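Local atomic coordinates of glyoxalase family protein (Listeria monocytogenes, PDB entry 2P7O), a protein that catalyses the manganese-dependent hydration of the antibiotic fosfomycin and so gives the bacterium resistance to it. Residues 106-109 with 115-118; 24-29 with 117-122; 16-21 with 54-59. All blocks are in the same frame, centred on the assembly; numbering follows the deposited sequence. Where two conformers were deposited one is given.

In the fold
All three interactions are buried, the first two centred about 6 Å from the centre of the chain and the third about 11 Å, and their chemistry changes with their place. Interaction 1 joins neighbouring antiparallel strands and mixes backbone hydrogen bonds with manganese-ligand chemistry. Interaction 2 takes up the same strand at Phe117 and Leu119, but from the face turned away from the metal, where helix 15-26 supplies only hydrocarbon. Interaction 3, the smallest, uses an earlier part of that helix against strand 52-58 of the other sheet. Phe21, at the end of segment 16-21, touches Phe26, Phe109 and Phe117, so the helix joins interaction 3 to the aromatic cluster of interactions 1 and 2.

Interaction 1 of 3, residues 106-109 with 115-118; sequences SIYF and HLFE. With MN (manganese (II) ion), chain C.
Glu118 lies alongside Tyr108, both side chains running the same way out of the beta hairpin of strands 106-110 and 116-120, part of a mixed sheet, and the pair illustrates how a sheet can present a metal ligand. CG of Glu118 sits over one face of the Tyr108 ring, 3.9 Å from its centroid and displaced toward the rim, as a CH-pi contact. Further out the carboxylate is stacked on the ring, its plane turned by 27°. The glutamate reaches this far because CG is anti to the backbone N (chi1 174°) and the chain stays extended. Its two oxygens then divide the work. Glu118 OE1 binds the manganese ion at 2.1 Å, while Glu118 OE2 accepts a 2.7 Å hydrogen bond from Ser106 OG through the anti lone pair. Glu118 OE2 also takes a 2.6 Å hydrogen bond donated by water 1, itself a ligand of the metal, so these bonds fix the carboxylate's rotation. The Tyr108 hydroxyl is hydrogen-bonded to Glu126 OE2, which ties the second shell to the first.

On the other face of the sheet two phenylalanines meet differently. CB of Phe117 lies over the Phe109 ring, 4.1 Å from its centroid, the contact being made by this CB and not by the Phe117 ring. Their backbones form a hydrogen-bonded pair, Phe109 N to Phe117 O at 3.0 Å and Phe117 N to Phe109 O at 2.8 Å, whereas Tyr108 and Glu118 form a non-hydrogen-bonded pair.

His69 and Glu126 of the same chain, and His7 of the second subunit, complete the protein ligands. Strand 69-73 flanks strand 116-120 on its far edge, and helices 15-26 and 79-89 both pack against Phe109.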
loop_
_atom_site.group_PDB
_atom_site.type_symbol
_atom_site.label_atom_id
_atom_site.label_comp_id
_atom_site.label_asym_id
_atom_site.label_seq_id
_atom_site.Cartn_x
_atom_site.Cartn_y
_atom_site.Cartn_z
ATOM N N SER A 106 -14.640 11.218 0.505
ATOM C CA SER A 106 -13.984 9.950 0.250
ATOM C C SER A 106 -15.036 8.834 0.220
ATOM O O SER A 106 -16.050 8.854 0.945
ATOM C CB SER A 106 -12.913 9.703 1.333
ATOM O OG SER A 106 -11.795 10.540 1.079
ATOM N N ILE A 107 -14.669 7.848 -0.600
ATOM C CA ILE A 107 -15.331 6.561 -0.616
ATOM C C ILE A 107 -14.388 5.449 -0.138
ATOM O O ILE A 107 -13.280 5.241 -0.636
ATOM C CB ILE A 107 -15.754 6.207 -2.047
ATOM C CG1 ILE A 107 -16.307 7.407 -2.827
ATOM C CG2 ILE A 107 -16.701 5.038 -2.028
ATOM C CD1 ILE A 107 -16.420 7.088 -4.332
ATOM N N TYR A 108 -14.838 4.743 0.890
ATOM C CA TYR A 108 -14.055 3.656 1.456
ATOM C C TYR A 108 -14.784 2.353 1.192
ATOM O O TYR A 108 -15.995 2.285 1.459
ATOM C CB TYR A 108 -14.009 3.876 2.972
ATOM C CG TYR A 108 -13.017 4.906 3.440
ATOM C CD1 TYR A 108 -13.412 6.204 3.688
ATOM C CD2 TYR A 108 -11.691 4.564 3.674
ATOM C CE1 TYR A 108 -12.520 7.164 4.127
ATOM C CE2 TYR A 108 -10.795 5.525 4.145
ATOM C CZ TYR A 108 -11.222 6.823 4.385
ATOM O OH TYR A 108 -10.308 7.772 4.843
ATOM N N PHE A 109 -14.059 1.384 0.651
ATOM C CA PHE A 109 -14.680 0.147 0.201
ATOM C C PHE A 109 -13.634 -0.959 0.151
ATOM O O PHE A 109 -12.408 -0.730 0.180
ATOM C CB PHE A 109 -15.348 0.329 -1.182
ATOM C CG PHE A 109 -14.363 0.798 -2.253
ATOM C CD1 PHE A 109 -13.863 -0.025 -3.246
ATOM C CD2 PHE A 109 -13.967 2.114 -2.249
ATOM C CE1 PHE A 109 -12.972 0.434 -4.202
ATOM C CE2 PHE A 109 -13.108 2.635 -3.203
ATOM C CZ PHE A 109 -12.641 1.804 -4.194
ATOM N N HIS A 115 -8.921 -6.256 1.616
ATOM C CA HIS A 115 -8.104 -5.044 1.526
ATOM C C HIS A 115 -9.021 -3.805 1.487
ATOM O O HIS A 115 -9.890 -3.672 0.594
ATOM C CB HIS A 115 -7.372 -5.068 0.167
ATOM C CG HIS A 115 -6.405 -6.180 -0.046
ATOM N ND1 HIS A 115 -6.566 -7.220 -0.944
ATOM C CD2 HIS A 115 -5.155 -6.351 0.479
ATOM C CE1 HIS A 115 -5.502 -8.032 -0.868
ATOM N NE2 HIS A 115 -4.624 -7.510 -0.020
ATOM N N LEU A 116 -8.751 -2.804 2.319
ATOM C CA LEU A 116 -9.432 -1.508 2.287
ATOM C C LEU A 116 -8.810 -0.556 1.262
ATOM O O LEU A 116 -7.593 -0.389 1.155
ATOM C CB LEU A 116 -9.350 -0.922 3.687
ATOM C CG LEU A 116 -10.170 0.372 3.863
ATOM C CD1 LEU A 116 -11.657 0.136 3.598
ATOM C CD2 LEU A 116 -9.955 0.814 5.296
ATOM N N PHE A 117 -9.715 0.046 0.478
ATOM C CA PHE A 117 -9.291 1.026 -0.522
ATOM C C PHE A 117 -10.122 2.286 -0.298
ATOM O O PHE A 117 -11.192 2.275 0.329
ATOM C CB PHE A 117 -9.674 0.543 -1.932
ATOM C CG PHE A 117 -8.690 -0.491 -2.473
ATOM C CD1 PHE A 117 -8.975 -1.853 -2.419
ATOM C CD2 PHE A 117 -7.481 -0.105 -3.023
ATOM C CE1 PHE A 117 -8.087 -2.819 -2.904
ATOM C CE2 PHE A 117 -6.567 -1.032 -3.519
ATOM C CZ PHE A 117 -6.890 -2.398 -3.482
ATOM N N GLU A 118 -9.604 3.387 -0.794
ATOM C CA GLU A 118 -10.271 4.671 -0.680
ATOM C C GLU A 118 -10.112 5.393 -2.021
ATOM O O GLU A 118 -9.043 5.422 -2.611
ATOM C CB GLU A 118 -9.673 5.462 0.482
ATOM C CG GLU A 118 -10.172 6.892 0.659
ATOM C CD GLU A 118 -9.476 7.695 1.740
ATOM O OE1 GLU A 118 -8.457 7.189 2.294
ATOM O OE2 GLU A 118 -9.946 8.831 2.023
HETATM MN MN MN C . -7.162 7.716 3.930
HETATM O O HOH W 1 -8.382 9.537 3.974
#

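Interaction 2 of 3, residues 24-29 with 117-122; sequences NIFNAE and FELHAG. With MN (manganese (II) ion), chain C.
Phe26 lays the rim of its ring over one face of the Phe117 ring, with its CZ 3.8 Å from Phe117 CD2. The pairing is oblique, the planes meeting at 55° with the centroids 5.4 Å apart. Leu119 approaches the Phe26 ring at its edge: its CD2 lies near the ring plane, 3.8 Å from Phe26 CE2. Ile25, the preceding residue of the helix, puts CG2 above the centre of one face of the Phe26 ring and 4.4 Å from Leu119 CD1. With CG anti to its carbonyl carbon (chi1 -62°), Phe26 sends its ring from the last turn of helix 15-26 toward the strand, and the contact is wholly apolar. Ile2 of the second subunit also packs on Phe26 and Leu119.

Glu118 leaves the strand on the side away from the helix, and its OE1 binds the manganese ion; His120 ND1 gives Glu118 OE2 a weak 3.3 Å hydrogen bond. The vicinal oxygen chelate fold of the glyoxalase superfamily is built of beta-alpha-beta-beta-beta modules whose helix packs on one side of the sheet while strand residues on the other supply metal ligands, here with His7 from the second subunit.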
loop_
_atom_site.group_PDB
_atom_site.type_symbol
_atom_site.label_atom_id
_atom_site.label_comp_id
_atom_site.label_asym_id
_atom_site.label_seq_id
_atom_site.Cartn_x
_atom_site.Cartn_y
_atom_site.Cartn_z
ATOM N N ASN A 24 -12.938 -2.716 -13.491
ATOM C CA ASN A 24 -14.222 -1.981 -13.486
ATOM C C ASN A 24 -14.113 -0.720 -12.649
ATOM O O ASN A 24 -14.595 0.290 -13.168
ATOM C CB ASN A 24 -15.344 -2.870 -12.952
ATOM C CG ASN A 24 -16.711 -2.245 -13.095
ATOM O OD1 ASN A 24 -17.374 -2.403 -14.135
ATOM N ND2 ASN A 24 -17.206 -1.535 -12.105
ATOM N N ILE A 25 -13.559 -0.727 -11.453
ATOM C CA ILE A 25 -13.468 0.432 -10.578
ATOM C C ILE A 25 -12.352 1.403 -10.950
ATOM O O ILE A 25 -12.627 2.615 -11.077
ATOM C CB ILE A 25 -13.164 0.022 -9.113
ATOM C CG1 ILE A 25 -14.271 -0.896 -8.566
ATOM C CG2 ILE A 25 -13.162 1.282 -8.230
ATOM C CD1 ILE A 25 -15.632 -0.355 -8.967
ATOM N N PHE A 26 -11.120 0.880 -11.021
ATOM C CA PHE A 26 -10.009 1.817 -11.188
ATOM C C PHE A 26 -9.591 1.947 -12.644
ATOM O O PHE A 26 -8.586 2.634 -12.913
ATOM C CB PHE A 26 -8.773 1.280 -10.436
ATOM C CG PHE A 26 -8.944 1.133 -8.939
ATOM C CD1 PHE A 26 -9.037 -0.084 -8.306
ATOM C CD2 PHE A 26 -9.025 2.252 -8.151
ATOM C CE1 PHE A 26 -9.322 -0.213 -6.951
ATOM C CE2 PHE A 26 -9.255 2.129 -6.802
ATOM C CZ PHE A 26 -9.361 0.917 -6.167
ATOM N N ASN A 27 -10.226 1.275 -13.592
ATOM C CA ASN A 27 -9.727 1.334 -14.985
ATOM C C ASN A 27 -8.285 0.904 -15.153
ATOM O O ASN A 27 -7.545 1.306 -16.055
ATOM C CB ASN A 27 -9.944 2.732 -15.584
ATOM C CG ASN A 27 -11.414 2.789 -15.974
ATOM O OD1 ASN A 27 -11.856 1.966 -16.822
ATOM N ND2 ASN A 27 -12.132 3.583 -15.203
ATOM N N ALA A 28 -7.919 -0.032 -14.277
ATOM C CA ALA A 28 -6.540 -0.545 -14.265
ATOM C C ALA A 28 -6.213 -1.217 -15.591
ATOM O O ALA A 28 -7.059 -1.909 -16.180
ATOM C CB ALA A 28 -6.413 -1.499 -13.081
ATOM N N GLU A 29 -4.981 -0.969 -16.055
ATOM C CA GLU A 29 -4.553 -1.469 -17.354
ATOM C C GLU A 29 -3.686 -2.691 -17.143
ATOM O O GLU A 29 -2.644 -2.628 -16.483
ATOM C CB GLU A 29 -3.808 -0.355 -18.101
ATOM C CG GLU A 29 -3.204 -0.916 -19.396
ATOM C CD GLU A 29 -4.180 -0.751 -20.553
ATOM O OE1 GLU A 29 -5.391 -0.871 -20.290
ATOM O OE2 GLU A 29 -3.722 -0.493 -21.685
ATOM N N PHE A 117 -9.715 0.046 0.478
ATOM C CA PHE A 117 -9.291 1.026 -0.522
ATOM C C PHE A 117 -10.122 2.286 -0.298
ATOM O O PHE A 117 -11.192 2.275 0.329
ATOM C CB PHE A 117 -9.674 0.543 -1.932
ATOM C CG PHE A 117 -8.690 -0.491 -2.473
ATOM C CD1 PHE A 117 -8.975 -1.853 -2.419
ATOM C CD2 PHE A 117 -7.481 -0.105 -3.023
ATOM C CE1 PHE A 117 -8.087 -2.819 -2.904
ATOM C CE2 PHE A 117 -6.567 -1.032 -3.519
ATOM C CZ PHE A 117 -6.890 -2.398 -3.482
ATOM N N GLU A 118 -9.604 3.387 -0.794
ATOM C CA GLU A 118 -10.271 4.671 -0.680
ATOM C C GLU A 118 -10.112 5.393 -2.021
ATOM O O GLU A 118 -9.043 5.422 -2.611
ATOM C CB GLU A 118 -9.673 5.462 0.482
ATOM C CG GLU A 118 -10.172 6.892 0.659
ATOM C CD GLU A 118 -9.476 7.695 1.740
ATOM O OE1 GLU A 118 -8.457 7.189 2.294
ATOM O OE2 GLU A 118 -9.946 8.831 2.023
ATOM N N LEU A 119 -11.210 6.004 -2.469
ATOM C CA LEU A 119 -11.152 7.058 -3.481
ATOM C C LEU A 119 -11.365 8.419 -2.807
ATOM O O LEU A 119 -12.356 8.639 -2.099
ATOM C CB LEU A 119 -12.280 6.739 -4.486
ATOM C CG LEU A 119 -11.950 5.482 -5.315
ATOM C CD1 LEU A 119 -13.131 5.223 -6.248
ATOM C CD2 LEU A 119 -10.663 5.579 -6.108
ATOM N N HIS A 120 -10.349 9.254 -2.902
ATOM C CA HIS A 120 -10.293 10.449 -2.070
ATOM C C HIS A 120 -10.405 11.645 -3.007
ATOM O O HIS A 120 -9.535 11.787 -3.872
ATOM C CB HIS A 120 -8.955 10.405 -1.308
ATOM C CG HIS A 120 -8.659 11.631 -0.480
ATOM N ND1 HIS A 120 -8.520 11.595 0.901
ATOM C CD2 HIS A 120 -8.314 12.903 -0.832
ATOM C CE1 HIS A 120 -8.231 12.804 1.338
ATOM N NE2 HIS A 120 -8.132 13.630 0.298
ATOM N N ALA A 121 -11.413 12.480 -2.844
ATOM C CA ALA A 121 -11.388 13.792 -3.521
ATOM C C ALA A 121 -11.075 14.891 -2.507
ATOM O O ALA A 121 -11.309 14.772 -1.294
ATOM C CB ALA A 121 -12.770 14.085 -4.093
ATOM N N GLY A 122 -10.477 15.955 -3.005
ATOM C CA GLY A 122 -10.250 17.149 -2.258
ATOM C C GLY A 122 -8.998 17.077 -1.410
ATOM O O GLY A 122 -8.013 16.405 -1.674
HETATM MN MN MN C . -7.162 7.716 3.930
HETATM O O HOH W 1 -8.382 9.537 3.974
#

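Interaction 3 of 3, residues 16-21 with 54-59; sequences NKTTAF and ICIMEG
This is a small helix-on-sheet contact within the glyoxalase-type, or vicinal oxygen chelate, fold: helix 15-26 lies across a face of the mixed sheet to which strand 52-58 belongs. Strand 4-12, which leads into the helix, runs parallel to strand 52-58 and next to it. A small apolar contact joins helix to sheet here: about 120 Å² is buried and most of it falls to Thr18 and Ile56, whose CA atoms are 8.1 Å apart.

Thr18 offers its methyl rather than its hydroxyl. CG2 stands anti to the backbone N and faces the strand, while OG1 is turned back to the carbonyl of Asp14, which satisfies it. Ile56 answers with both of its branches, the side chains sliding past each other in opposite directions. Its CG1 lies between the backbone N and the carbonyl carbon (chi1 52°), and from there CD1 reaches toward the helix. A second conformer of Ile56 was also modelled, so these details apply to one of two placements.

Close by, Glu58 OE2 is hydrogen-bonded to Leu15 N and so ties the end of the strand to the start of the helix. Phe47 of strand 44-49 packs beside both Ile56 and Thr19. Thr19 OG1 lies 4.3 Å from Ile56 CD1, beside its hydrogen bonds to Leu15 O and Lys45 NZ. Cys55 and Met57 turn to the other side of the sheet, where Glu126 of the second subunit packs on them. The Ile56 side chain is about 7 Å from that of Glu44, probably the proton acceptor.

At the closest point of the contact, Ile56 CD1 lies 3.7 Å from Thr18 CG2.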
loop_
_atom_site.group_PDB
_atom_site.type_symbol
_atom_site.label_atom_id
_atom_site.label_comp_id
_atom_site.label_asym_id
_atom_site.label_seq_id
_atom_site.Cartn_x
_atom_site.Cartn_y
_atom_site.Cartn_z
ATOM N N ASN A 16 -9.064 -13.690 -11.082
ATOM C CA ASN A 16 -10.032 -13.222 -12.089
ATOM C C ASN A 16 -11.027 -12.263 -11.481
ATOM O O ASN A 16 -11.408 -11.267 -12.137
ATOM C CB ASN A 16 -10.725 -14.423 -12.712
ATOM C CG ASN A 16 -9.931 -15.021 -13.886
ATOM O OD1 ASN A 16 -8.807 -14.637 -14.204
ATOM N ND2 ASN A 16 -10.484 -16.076 -14.507
ATOM N N LYS A 17 -11.458 -12.540 -10.245
ATOM C CA LYS A 17 -12.340 -11.620 -9.529
ATOM C C LYS A 17 -11.617 -10.299 -9.289
ATOM O O LYS A 17 -12.146 -9.212 -9.511
ATOM C CB LYS A 17 -12.767 -12.225 -8.159
ATOM C CG LYS A 17 -13.736 -13.364 -8.510
ATOM C CD LYS A 17 -14.154 -14.069 -7.225
ATOM C CE LYS A 17 -15.465 -14.830 -7.393
ATOM N NZ LYS A 17 -15.944 -15.283 -6.040
ATOM N N THR A 18 -10.351 -10.382 -8.852
ATOM C CA THR A 18 -9.656 -9.129 -8.586
ATOM C C THR A 18 -9.399 -8.329 -9.841
ATOM O O THR A 18 -9.389 -7.119 -9.791
ATOM C CB THR A 18 -8.399 -9.440 -7.782
ATOM O OG1 THR A 18 -8.920 -10.158 -6.620
ATOM C CG2 THR A 18 -7.609 -8.210 -7.382
ATOM N N THR A 19 -9.116 -8.991 -10.949
ATOM C CA THR A 19 -8.956 -8.276 -12.232
ATOM C C THR A 19 -10.195 -7.435 -12.527
ATOM O O THR A 19 -10.151 -6.294 -12.973
ATOM C CB THR A 19 -8.761 -9.334 -13.332
ATOM O OG1 THR A 19 -7.428 -9.870 -13.116
ATOM C CG2 THR A 19 -8.742 -8.664 -14.696
ATOM N N ALA A 20 -11.358 -8.008 -12.235
ATOM C CA ALA A 20 -12.603 -7.312 -12.581
ATOM C C ALA A 20 -12.784 -6.140 -11.623
ATOM O O ALA A 20 -13.214 -5.068 -12.112
ATOM C CB ALA A 20 -13.738 -8.288 -12.541
ATOM N N PHE A 21 -12.459 -6.324 -10.327
ATOM C CA PHE A 21 -12.523 -5.227 -9.370
ATOM C C PHE A 21 -11.672 -4.041 -9.838
ATOM O O PHE A 21 -12.125 -2.889 -9.922
ATOM C CB PHE A 21 -12.003 -5.822 -8.036
ATOM C CG PHE A 21 -11.954 -4.780 -6.929
ATOM C CD1 PHE A 21 -13.089 -4.399 -6.262
ATOM C CD2 PHE A 21 -10.738 -4.234 -6.601
ATOM C CE1 PHE A 21 -13.065 -3.413 -5.291
ATOM C CE2 PHE A 21 -10.685 -3.243 -5.637
ATOM C CZ PHE A 21 -11.836 -2.892 -4.947
ATOM N N ILE A 54 0.935 -2.092 -9.958
ATOM C CA ILE A 54 0.407 -2.989 -8.941
ATOM C C ILE A 54 0.461 -4.438 -9.392
ATOM O O ILE A 54 0.018 -4.770 -10.507
ATOM C CB ILE A 54 -0.972 -2.531 -8.465
ATOM C CG1 ILE A 54 -1.527 -3.440 -7.348
ATOM C CG2 ILE A 54 -1.967 -2.332 -9.583
ATOM C CD1 ILE A 54 -2.356 -2.722 -6.292
ATOM N N CYS A 55 1.061 -5.275 -8.533
ATOM C CA CYS A 55 1.053 -6.716 -8.817
ATOM C C CYS A 55 0.023 -7.395 -7.946
ATOM O O CYS A 55 -0.074 -7.100 -6.714
ATOM C CB CYS A 55 2.469 -7.259 -8.441
ATOM S SG CYS A 55 2.558 -9.052 -8.403
ATOM N N ILE A 56 -0.759 -8.289 -8.546
ATOM C CA ILE A 56 -1.572 -9.153 -7.677
ATOM C C ILE A 56 -1.143 -10.605 -7.879
ATOM O O ILE A 56 -0.727 -10.936 -8.980
ATOM C CB ILE A 56 -3.084 -9.085 -7.935
ATOM C CG1 ILE A 56 -3.411 -9.300 -9.418
ATOM C CG2 ILE A 56 -3.659 -7.784 -7.389
ATOM C CD1 ILE A 56 -4.893 -9.210 -9.691
ATOM N N MET A 57 -1.164 -11.385 -6.816
ATOM C CA MET A 57 -0.558 -12.715 -6.710
ATOM C C MET A 57 -1.517 -13.632 -5.946
ATOM O O MET A 57 -2.078 -13.205 -4.944
ATOM C CB MET A 57 0.798 -12.501 -6.044
ATOM C CG MET A 57 1.493 -13.515 -5.162
ATOM S SD MET A 57 3.264 -13.079 -4.871
ATOM C CE MET A 57 3.823 -13.384 -6.567
ATOM N N GLU A 58 -1.865 -14.803 -6.481
ATOM C CA GLU A 58 -2.838 -15.694 -5.846
ATOM C C GLU A 58 -2.162 -16.310 -4.627
ATOM O O GLU A 58 -0.985 -16.684 -4.673
ATOM C CB GLU A 58 -3.344 -16.768 -6.835
ATOM C CG GLU A 58 -4.371 -16.251 -7.850
ATOM C CD GLU A 58 -5.198 -17.300 -8.530
ATOM O OE1 GLU A 58 -4.721 -18.466 -8.637
ATOM O OE2 GLU A 58 -6.302 -17.006 -9.059
ATOM N N GLY A 59 -2.911 -16.386 -3.532
ATOM C CA GLY A 59 -2.428 -16.960 -2.283
ATOM C C GLY A 59 -3.590 -17.138 -1.296
ATOM O O GLY A 59 -4.628 -16.510 -1.611
#